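Local coordinates for fibronectin type-III domain-containing protein (Caldanaerobacter subterraneus subsp. tengcongensis, PDB 7JGU) that is of unknown function but supplies a fibronectin type III domain, a beta sandwich noted in its natural form for extreme heat stability, to a longer bacterial protein, at residues V8-E13 and F69-V74; T21-W26 and K53-V58; N64-F69 and T84-T89. All coordinates share one frame; numbering follows the deposited sequence. Where two conformers were deposited one is given.

Interaction 1. Residues V8-E13 and F69-V74; sequences VGFWVE and FALIAV. Unlike the reference sequence in segment 69-74: I72 (reference Arg).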
loop_
_atom_site.group_PDB
_atom_site.type_symbol
_atom_site.label_atom_id
_atom_site.label_comp_id
_atom_site.label_asym_id
_atom_site.label_seq_id
_atom_site.Cartn_x
_atom_site.Cartn_y
_atom_site.Cartn_z
ATOM N N VAL A 8 10.540 1.237 1.646
ATOM C CA VAL A 8 10.990 -0.134 1.817
ATOM C C VAL A 8 10.174 -0.750 2.940
ATOM O O VAL A 8 9.398 -0.073 3.616
ATOM C CB VAL A 8 12.509 -0.243 2.063
ATOM C CG1 VAL A 8 13.270 0.276 0.841
ATOM C CG2 VAL A 8 12.923 0.522 3.305
ATOM N N GLY A 9 10.349 -2.049 3.131
ATOM C CA GLY A 9 9.578 -2.736 4.145
ATOM C C GLY A 9 8.083 -2.673 3.918
ATOM O O GLY A 9 7.322 -2.614 4.889
ATOM N N PHE A 10 7.642 -2.674 2.665
ATOM C CA PHE A 10 6.215 -2.595 2.344
ATOM C C PHE A 10 5.641 -3.993 2.487
ATOM O O PHE A 10 6.004 -4.899 1.728
ATOM C CB PHE A 10 6.024 -2.078 0.926
ATOM C CG PHE A 10 4.591 -1.932 0.491
ATOM C CD1 PHE A 10 3.592 -1.673 1.397
ATOM C CD2 PHE A 10 4.269 -2.028 -0.844
ATOM C CE1 PHE A 10 2.273 -1.532 0.952
ATOM C CE2 PHE A 10 2.981 -1.894 -1.274
ATOM C CZ PHE A 10 1.998 -1.621 -0.380
ATOM N N TRP A 11 4.785 -4.176 3.476
ATOM C CA TRP A 11 4.211 -5.464 3.817
ATOM C C TRP A 11 2.700 -5.357 3.857
ATOM O O TRP A 11 2.144 -4.348 4.282
ATOM C CB TRP A 11 4.705 -5.901 5.190
ATOM C CG TRP A 11 6.206 -5.996 5.267
ATOM C CD1 TRP A 11 7.061 -6.381 4.270
ATOM C CD2 TRP A 11 7.030 -5.677 6.391
ATOM N NE1 TRP A 11 8.352 -6.328 4.705
ATOM C CE2 TRP A 11 8.371 -5.886 6.004
ATOM C CE3 TRP A 11 6.767 -5.215 7.684
ATOM C CZ2 TRP A 11 9.440 -5.675 6.870
ATOM C CZ3 TRP A 11 7.830 -4.995 8.540
ATOM C CH2 TRP A 11 9.153 -5.227 8.133
ATOM N N VAL A 12 2.048 -6.432 3.445
ATOM C CA VAL A 12 0.602 -6.539 3.458
ATOM C C VAL A 12 0.292 -7.651 4.442
ATOM O O VAL A 12 0.716 -8.792 4.238
ATOM C CB VAL A 12 0.064 -6.853 2.059
ATOM C CG1 VAL A 12 -1.447 -7.016 2.075
ATOM C CG2 VAL A 12 0.463 -5.772 1.071
ATOM N N GLU A 13 -0.409 -7.315 5.517
ATOM C CA GLU A 13 -0.553 -8.184 6.669
ATOM C C GLU A 13 -2.017 -8.511 6.907
ATOM O O GLU A 13 -2.909 -7.690 6.678
ATOM C CB GLU A 13 0.041 -7.527 7.926
ATOM C CG GLU A 13 1.560 -7.363 7.877
ATOM C CD GLU A 13 2.072 -6.377 8.905
ATOM O OE1 GLU A 13 1.296 -6.024 9.818
ATOM O OE2 GLU A 13 3.243 -5.951 8.799
ATOM N N PHE A 69 -0.733 -4.615 -4.058
ATOM C CA PHE A 69 -0.808 -3.171 -3.921
ATOM C C PHE A 69 0.489 -2.532 -4.370
ATOM O O PHE A 69 1.546 -3.131 -4.277
ATOM C CB PHE A 69 -1.097 -2.771 -2.473
ATOM C CG PHE A 69 -2.384 -3.332 -1.944
ATOM C CD1 PHE A 69 -3.573 -2.671 -2.171
ATOM C CD2 PHE A 69 -2.417 -4.544 -1.270
ATOM C CE1 PHE A 69 -4.771 -3.195 -1.715
ATOM C CE2 PHE A 69 -3.615 -5.064 -0.815
ATOM C CZ PHE A 69 -4.779 -4.385 -1.029
ATOM N N ALA A 70 0.383 -1.297 -4.831
ATOM C CA ALA A 70 1.519 -0.470 -5.212
ATOM C C ALA A 70 1.530 0.768 -4.333
ATOM O O ALA A 70 0.483 1.318 -4.006
ATOM C CB ALA A 70 1.475 -0.081 -6.678
ATOM N N LEU A 71 2.717 1.192 -3.941
ATOM C CA LEU A 71 2.919 2.289 -3.009
ATOM C C LEU A 71 3.955 3.235 -3.577
ATOM O O LEU A 71 4.950 2.795 -4.149
ATOM C CB LEU A 71 3.447 1.717 -1.703
ATOM C CG LEU A 71 3.819 2.673 -0.595
ATOM C CD1 LEU A 71 2.600 3.306 0.045
ATOM C CD2 LEU A 71 4.629 1.919 0.460
ATOM N N ILE A 72 3.689 4.533 -3.431
ATOM C CA ILE A 72 4.667 5.578 -3.707
ATOM C C ILE A 72 4.743 6.523 -2.520
ATOM O O ILE A 72 3.782 6.684 -1.759
ATOM C CB ILE A 72 4.363 6.394 -4.972
ATOM C CG1 ILE A 72 2.869 6.716 -5.081
ATOM C CG2 ILE A 72 4.811 5.634 -6.170
ATOM C CD1 ILE A 72 2.550 7.872 -6.029
ATOM N N ALA A 73 5.889 7.192 -2.403
ATOM C CA ALA A 73 6.051 8.322 -1.503
ATOM C C ALA A 73 6.060 9.580 -2.363
ATOM O O ALA A 73 6.568 9.567 -3.480
ATOM C CB ALA A 73 7.366 8.219 -0.750
ATOM N N VAL A 74 5.532 10.675 -1.819
ATOM C CA VAL A 74 5.331 11.895 -2.596
ATOM C C VAL A 74 5.759 13.105 -1.779
ATOM O O VAL A 74 5.541 13.167 -0.564
ATOM C CB VAL A 74 3.848 12.032 -2.984
ATOM C CG1 VAL A 74 3.661 13.181 -3.951
ATOM C CG2 VAL A 74 3.312 10.742 -3.583
#
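F10 sends its ring across the interior of the beta sandwich onto L71, where a flat aromatic suits a site lined by an aliphatic side chain on one face and a carbonyl at the rim. CG lies anti to the backbone N (chi1 -179°), which directs the ring toward the facing strand and brings its CE2-CZ end to F69 and L71. L71 CB lies over one face, 3.9 Å from the centroid of the F10 ring and 21° off the normal, a CH-pi contact. L71 CD2 continues the cover toward the root of the ring, 3.9 Å from F10 CG. At the edge, close to the ring plane, F10 CE2 meets F69 O at 3.6 Å, so that a C-H of the rim faces a backbone oxygen. F10 CZ then rests 3.9 Å from F69 CB. Cut back to an alanine, this position would probably leave a gap over L71 and deprive F69 CB of its aromatic neighbour. Two residues on, V12 faces the same interior with both methyls, as a branched side chain on an extended strand readily does. Its CG2 lies 3.9 Å from F69 CD2 and its CG1 4.1 Å from F69 CE2, so both methyls lie close to the CD2-CE2 side of the ring, and the two side chains cross at about a right angle. Strand 11-15 is held by backbone bonds to strand 21-25, whereas 66-75 lies between 34-41 and 78-88 in the facing sheet; F10 and V12 also touch A85, and F69 packs on L24, so both sheets meet in the core.

Interaction 2. Residues T21-W26 and K53-V58; sequences TLLLTW and KLEYYV. Unlike the reference sequence in segment 21-26: L23 (reference Arg), T25 (reference Arg).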
loop_
_atom_site.group_PDB
_atom_site.type_symbol
_atom_site.label_atom_id
_atom_site.label_comp_id
_atom_site.label_asym_id
_atom_site.label_seq_id
_atom_site.Cartn_x
_atom_site.Cartn_y
_atom_site.Cartn_z
ATOM N N THR A 21 -10.317 -7.485 5.146
ATOM C CA THR A 21 -9.467 -6.337 5.410
ATOM C C THR A 21 -8.030 -6.800 5.347
ATOM O O THR A 21 -7.709 -7.916 5.748
ATOM C CB THR A 21 -9.720 -5.805 6.837
ATOM O OG1 THR A 21 -11.128 -5.702 7.090
ATOM C CG2 THR A 21 -9.058 -4.463 7.041
ATOM N N LEU A 22 -7.160 -5.911 4.870
ATOM C CA LEU A 22 -5.719 -6.112 4.935
ATOM C C LEU A 22 -5.077 -4.856 5.499
ATOM O O LEU A 22 -5.556 -3.744 5.255
ATOM C CB LEU A 22 -5.131 -6.408 3.551
ATOM C CG LEU A 22 -5.507 -7.786 2.993
ATOM C CD1 LEU A 22 -5.110 -7.888 1.518
ATOM C CD2 LEU A 22 -4.869 -8.892 3.811
ATOM N N LEU A 23 -3.986 -5.041 6.239
ATOM C CA LEU A 23 -3.234 -3.941 6.828
ATOM C C LEU A 23 -1.943 -3.771 6.059
ATOM O O LEU A 23 -1.109 -4.674 6.019
ATOM C CB LEU A 23 -2.957 -4.220 8.294
ATOM C CG LEU A 23 -2.082 -3.173 8.986
ATOM C CD1 LEU A 23 -2.690 -1.789 8.914
ATOM C CD2 LEU A 23 -1.882 -3.549 10.439
ATOM N N LEU A 24 -1.815 -2.651 5.402
ATOM C CA LEU A 24 -0.582 -2.309 4.707
ATOM C C LEU A 24 0.304 -1.487 5.629
ATOM O O LEU A 24 -0.173 -0.594 6.317
ATOM C CB LEU A 24 -0.914 -1.455 3.482
ATOM C CG LEU A 24 -1.419 -2.200 2.254
ATOM C CD1 LEU A 24 -2.588 -3.120 2.563
ATOM C CD2 LEU A 24 -1.779 -1.219 1.159
ATOM N N THR A 25 1.598 -1.773 5.613
ATOM C CA THR A 25 2.532 -0.977 6.387
ATOM C C THR A 25 3.831 -0.842 5.615
ATOM O O THR A 25 4.151 -1.652 4.741
ATOM C CB THR A 25 2.800 -1.567 7.771
ATOM O OG1 THR A 25 3.443 -0.573 8.573
ATOM C CG2 THR A 25 3.703 -2.763 7.673
ATOM N N TRP A 26 4.578 0.203 5.940
ATOM C CA TRP A 26 5.821 0.487 5.241
ATOM C C TRP A 26 6.704 1.333 6.149
ATOM O O TRP A 26 6.267 1.867 7.167
ATOM C CB TRP A 26 5.572 1.191 3.889
ATOM C CG TRP A 26 4.737 2.414 4.032
ATOM C CD1 TRP A 26 5.169 3.682 4.280
ATOM C CD2 TRP A 26 3.305 2.493 3.971
ATOM N NE1 TRP A 26 4.116 4.524 4.384
ATOM C CE2 TRP A 26 2.955 3.836 4.180
ATOM C CE3 TRP A 26 2.293 1.556 3.763
ATOM C CZ2 TRP A 26 1.650 4.273 4.203
ATOM C CZ3 TRP A 26 0.998 1.995 3.767
ATOM C CH2 TRP A 26 0.682 3.333 4.004
ATOM N N LYS A 53 0.452 8.636 7.223
ATOM C CA LYS A 53 0.846 7.635 8.197
ATOM C C LYS A 53 1.718 6.570 7.532
ATOM O O LYS A 53 1.990 6.612 6.331
ATOM C CB LYS A 53 -0.398 6.997 8.810
ATOM C CG LYS A 53 -1.383 7.966 9.395
ATOM C CD LYS A 53 -0.766 8.843 10.465
ATOM C CE LYS A 53 -1.835 9.669 11.180
ATOM N NZ LYS A 53 -2.343 10.780 10.328
ATOM N N LEU A 54 2.156 5.595 8.325
ATOM C CA LEU A 54 2.979 4.480 7.869
ATOM C C LEU A 54 2.208 3.178 7.808
ATOM O O LEU A 54 2.814 2.113 7.660
ATOM C CB LEU A 54 4.209 4.337 8.752
ATOM C CG LEU A 54 5.075 5.579 8.875
ATOM C CD1 LEU A 54 6.285 5.295 9.770
ATOM C CD2 LEU A 54 5.519 6.063 7.520
ATOM N N GLU A 55 0.890 3.248 7.890
ATOM C CA GLU A 55 0.067 2.065 7.732
ATOM C C GLU A 55 -1.303 2.488 7.238
ATOM O O GLU A 55 -1.693 3.653 7.369
ATOM C CB GLU A 55 -0.075 1.295 9.037
ATOM C CG GLU A 55 -0.840 2.027 10.119
ATOM C CD GLU A 55 -1.174 1.144 11.325
ATOM O OE1 GLU A 55 -0.541 0.076 11.493
ATOM O OE2 GLU A 55 -2.076 1.521 12.109
ATOM N N TYR A 56 -2.034 1.525 6.681
ATOM C CA TYR A 56 -3.368 1.824 6.168
ATOM C C TYR A 56 -4.174 0.540 6.088
ATOM O O TYR A 56 -3.686 -0.454 5.557
ATOM C CB TYR A 56 -3.284 2.472 4.766
ATOM C CG TYR A 56 -4.578 3.125 4.349
ATOM C CD1 TYR A 56 -4.855 4.446 4.704
ATOM C CD2 TYR A 56 -5.533 2.438 3.624
ATOM C CE1 TYR A 56 -6.031 5.059 4.350
ATOM C CE2 TYR A 56 -6.741 3.045 3.282
ATOM C CZ TYR A 56 -6.979 4.355 3.657
ATOM O OH TYR A 56 -8.163 4.957 3.315
ATOM N N TYR A 57 -5.397 0.578 6.595
ATOM C CA TYR A 57 -6.308 -0.554 6.502
ATOM C C TYR A 57 -7.123 -0.458 5.224
ATOM O O TYR A 57 -7.829 0.526 5.010
ATOM C CB TYR A 57 -7.270 -0.558 7.687
ATOM C CG TYR A 57 -6.674 -1.000 8.981
ATOM C CD1 TYR A 57 -6.637 -2.340 9.330
ATOM C CD2 TYR A 57 -6.155 -0.079 9.869
ATOM C CE1 TYR A 57 -6.101 -2.749 10.528
ATOM C CE2 TYR A 57 -5.622 -0.468 11.067
ATOM C CZ TYR A 57 -5.599 -1.812 11.394
ATOM O OH TYR A 57 -5.070 -2.220 12.589
ATOM N N VAL A 58 -6.980 -1.447 4.353
ATOM C CA VAL A 58 -7.793 -1.540 3.149
ATOM C C VAL A 58 -8.958 -2.452 3.467
ATOM O O VAL A 58 -8.770 -3.621 3.814
ATOM C CB VAL A 58 -6.982 -2.041 1.944
ATOM C CG1 VAL A 58 -7.858 -2.151 0.715
ATOM C CG2 VAL A 58 -5.789 -1.121 1.701
#
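L22 and L24 pair with V58 and Y56 in an antiparallel ladder, the B and E strands of the fibronectin type III sandwich, running at 159° to each other. Each of these hydrogen-bonded pairs is joined by two backbone bonds; L22, L24 and V58 pack inward, while the Y56 ring leads off to the border. On the inner face the packing is close and apolar: L24 CD1 meets V58 CG2 at 3.9 Å, branched aliphatic groups suited to the core, where L24 also packs on F69. The other face, carrying L23, T25, E55 and Y57, is more open to solvent. L23 and T25 both stand where the reference sequence has arginine. L23 CD1 sits almost exactly over the centre of the Y57 ring, 3.7 Å from its centroid and 5° off the normal, while T21 CG2 comes to the edge of the same ring, 4.0 Å from Y57 CD1. The CG of L23, anti to the backbone N (chi1 176°), carries that methyl across the strand gap. E55 OE1 lies beside L23 CD1 at 3.8 Å; a carboxylate here meets a methyl, consistent with the loss of a charged surface partner. At the end of the ladder the contact tightens again around W26, whose broad indole lies beneath the backbone of L54 and E55; its ring also meets that of Y35, and it touches L71 of the facing sheet. L54 O accepts W26 N at 3.1 Å and, less certainly because its side chain was modelled in two conformers, T25 OG1 at 2.9 Å. That same L54 O hangs over the centre of the W26 indole.

Interaction 3. Residues N64-F69 and T84-T89; sequences NTKYTF and TASSTT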
loop_
_atom_site.group_PDB
_atom_site.type_symbol
_atom_site.label_atom_id
_atom_site.label_comp_id
_atom_site.label_asym_id
_atom_site.label_seq_id
_atom_site.Cartn_x
_atom_site.Cartn_y
_atom_site.Cartn_z
ATOM N N ASN A 64 -10.646 -14.923 0.436
ATOM C CA ASN A 64 -9.970 -15.928 -0.384
ATOM C C ASN A 64 -9.351 -15.339 -1.636
ATOM O O ASN A 64 -9.244 -16.007 -2.667
ATOM C CB ASN A 64 -10.907 -17.078 -0.736
ATOM C CG ASN A 64 -11.366 -17.805 0.477
ATOM O OD1 ASN A 64 -10.554 -18.144 1.334
ATOM N ND2 ASN A 64 -12.670 -18.027 0.584
ATOM N N THR A 65 -8.887 -14.102 -1.560
ATOM C CA THR A 65 -8.401 -13.401 -2.737
ATOM C C THR A 65 -6.991 -12.907 -2.470
ATOM O O THR A 65 -6.692 -12.411 -1.376
ATOM C CB THR A 65 -9.349 -12.228 -3.042
ATOM O OG1 THR A 65 -10.681 -12.740 -3.225
ATOM C CG2 THR A 65 -8.908 -11.464 -4.293
ATOM N N LYS A 66 -6.127 -13.050 -3.472
ATOM C CA LYS A 66 -4.786 -12.487 -3.443
ATOM C C LYS A 66 -4.866 -11.059 -3.946
ATOM O O LYS A 66 -5.342 -10.801 -5.058
ATOM C CB LYS A 66 -3.838 -13.308 -4.310
ATOM C CG LYS A 66 -2.420 -12.762 -4.308
ATOM C CD LYS A 66 -1.554 -13.495 -5.314
ATOM C CE LYS A 66 -0.119 -13.018 -5.257
ATOM N NZ LYS A 66 0.600 -13.580 -4.076
ATOM N N TYR A 67 -4.392 -10.129 -3.134
ATOM C CA TYR A 67 -4.374 -8.720 -3.467
ATOM C C TYR A 67 -2.939 -8.247 -3.564
ATOM O O TYR A 67 -2.112 -8.553 -2.705
ATOM C CB TYR A 67 -5.111 -7.902 -2.409
ATOM C CG TYR A 67 -6.605 -8.062 -2.484
ATOM C CD1 TYR A 67 -7.352 -7.359 -3.416
ATOM C CD2 TYR A 67 -7.270 -8.924 -1.639
ATOM C CE1 TYR A 67 -8.720 -7.501 -3.491
ATOM C CE2 TYR A 67 -8.635 -9.071 -1.715
ATOM C CZ TYR A 67 -9.352 -8.366 -2.639
ATOM O OH TYR A 67 -10.717 -8.526 -2.706
ATOM N N THR A 68 -2.672 -7.458 -4.583
ATOM C CA THR A 68 -1.385 -6.816 -4.773
ATOM C C THR A 68 -1.607 -5.321 -4.767
ATOM O O THR A 68 -2.536 -4.823 -5.418
ATOM C CB THR A 68 -0.731 -7.268 -6.076
ATOM O OG1 THR A 68 -0.568 -8.695 -6.056
ATOM C CG2 THR A 68 0.627 -6.617 -6.248
ATOM N N PHE A 69 -0.733 -4.615 -4.058
ATOM C CA PHE A 69 -0.808 -3.171 -3.921
ATOM C C PHE A 69 0.489 -2.532 -4.370
ATOM O O PHE A 69 1.546 -3.131 -4.277
ATOM C CB PHE A 69 -1.097 -2.771 -2.473
ATOM C CG PHE A 69 -2.384 -3.332 -1.944
ATOM C CD1 PHE A 69 -3.573 -2.671 -2.171
ATOM C CD2 PHE A 69 -2.417 -4.544 -1.270
ATOM C CE1 PHE A 69 -4.771 -3.195 -1.715
ATOM C CE2 PHE A 69 -3.615 -5.064 -0.815
ATOM C CZ PHE A 69 -4.779 -4.385 -1.029
ATOM N N THR A 84 5.762 -2.670 -4.772
ATOM C CA THR A 84 4.569 -3.497 -4.627
ATOM C C THR A 84 4.730 -4.542 -3.534
ATOM O O THR A 84 5.836 -4.912 -3.153
ATOM C CB THR A 84 4.153 -4.177 -5.943
ATOM O OG1 THR A 84 5.199 -5.055 -6.377
ATOM C CG2 THR A 84 3.835 -3.153 -7.022
ATOM N N ALA A 85 3.588 -5.031 -3.063
ATOM C CA ALA A 85 3.547 -6.089 -2.069
ATOM C C ALA A 85 2.191 -6.766 -2.181
ATOM O O ALA A 85 1.227 -6.167 -2.653
ATOM C CB ALA A 85 3.746 -5.551 -0.655
ATOM N N SER A 86 2.122 -8.009 -1.711
ATOM C CA SER A 86 0.923 -8.810 -1.875
ATOM C C SER A 86 0.617 -9.578 -0.602
ATOM O O SER A 86 1.504 -9.878 0.187
ATOM C CB SER A 86 1.104 -9.870 -2.978
ATOM O OG SER A 86 1.331 -9.287 -4.237
ATOM N N SER A 87 -0.656 -9.946 -0.450
ATOM C CA SER A 87 -1.058 -10.967 0.509
ATOM C C SER A 87 -2.436 -11.477 0.102
ATOM O O SER A 87 -2.993 -11.079 -0.918
ATOM C CB SER A 87 -1.046 -10.484 1.959
ATOM O OG SER A 87 -1.162 -11.599 2.838
ATOM N N THR A 88 -2.976 -12.372 0.897
ATOM C CA THR A 88 -4.289 -12.914 0.608
ATOM C C THR A 88 -5.198 -12.739 1.813
ATOM O O THR A 88 -4.748 -12.642 2.956
ATOM C CB THR A 88 -4.241 -14.403 0.226
ATOM O OG1 THR A 88 -4.017 -15.188 1.400
ATOM C CG2 THR A 88 -3.147 -14.670 -0.802
ATOM N N THR A 89 -6.491 -12.721 1.535
ATOM C CA THR A 89 -7.529 -12.776 2.566
ATOM C C THR A 89 -8.040 -14.198 2.757
ATOM O O THR A 89 -9.240 -14.409 2.974
ATOM C CB THR A 89 -8.675 -11.876 2.149
ATOM O OG1 THR A 89 -9.059 -12.248 0.821
ATOM C CG2 THR A 89 -8.269 -10.417 2.180
#
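T89 joins the end of one strand to the residues leading into the other, and its side chain shows how. CB lies 4.0 Å from N64 N. From it the hydroxyl projects between the backbone N and carbonyl carbon (chi1 52°), which lets OG1 accept T65 N at 3.0 Å in a nearly straight bond (163° at the hydrogen) while it donates to the carbonyl of S62. The methyl CG2 turns to Y67, 4.1 Å from its CE2. A threonine thus serves both needs of a buried corner, a hydroxyl with two partners and a methyl against a ring. The backbone adds to the grip: T89 N donates to T65 O, and N64 N reaches T89 O from well above the carbonyl plane. Further along, Y67 N to S87 O (2.8 Å) and F69 N to A85 O continue the regular ladder. Side chains alternate: Y67, F69, A85 and S87 face the opposite sheet, the last two small enough to lie under V12, and K66, T68, S86 and T88 face outward. On that outer side T68 OG1 and S86 OG share a hydrogen bond of 2.7 Å, and T88 CG2 packs on K66 CB at 3.8 Å, polar or flexible residues suited to a surface. Strands 66-75 and 78-88 together form the antiparallel F-G beta hairpin at one edge of a fibronectin type III sandwich.

Interactions 1, 2 and 3 together describe the core and both layers of one beta sandwich. Interaction 2 is a ladder within the three-stranded sheet, interaction 3 a ladder between strands 66-75 and 78-88 of the four-stranded one, and interaction 1 spans the space between them. Centres lie about 9 Å apart for interactions 1 and 2 and about 12 Å for the other two pairings. F69, on strand 66-75, belongs to both 1 and 3, and it also packs against L24 of interaction 2. Along the chain, interaction 2 is nested inside the loop closed by interaction 1 and closes before interaction 3 opens, whereas 1 and 3 alternate. Distant sequence segments thereby lock into a single compact domain.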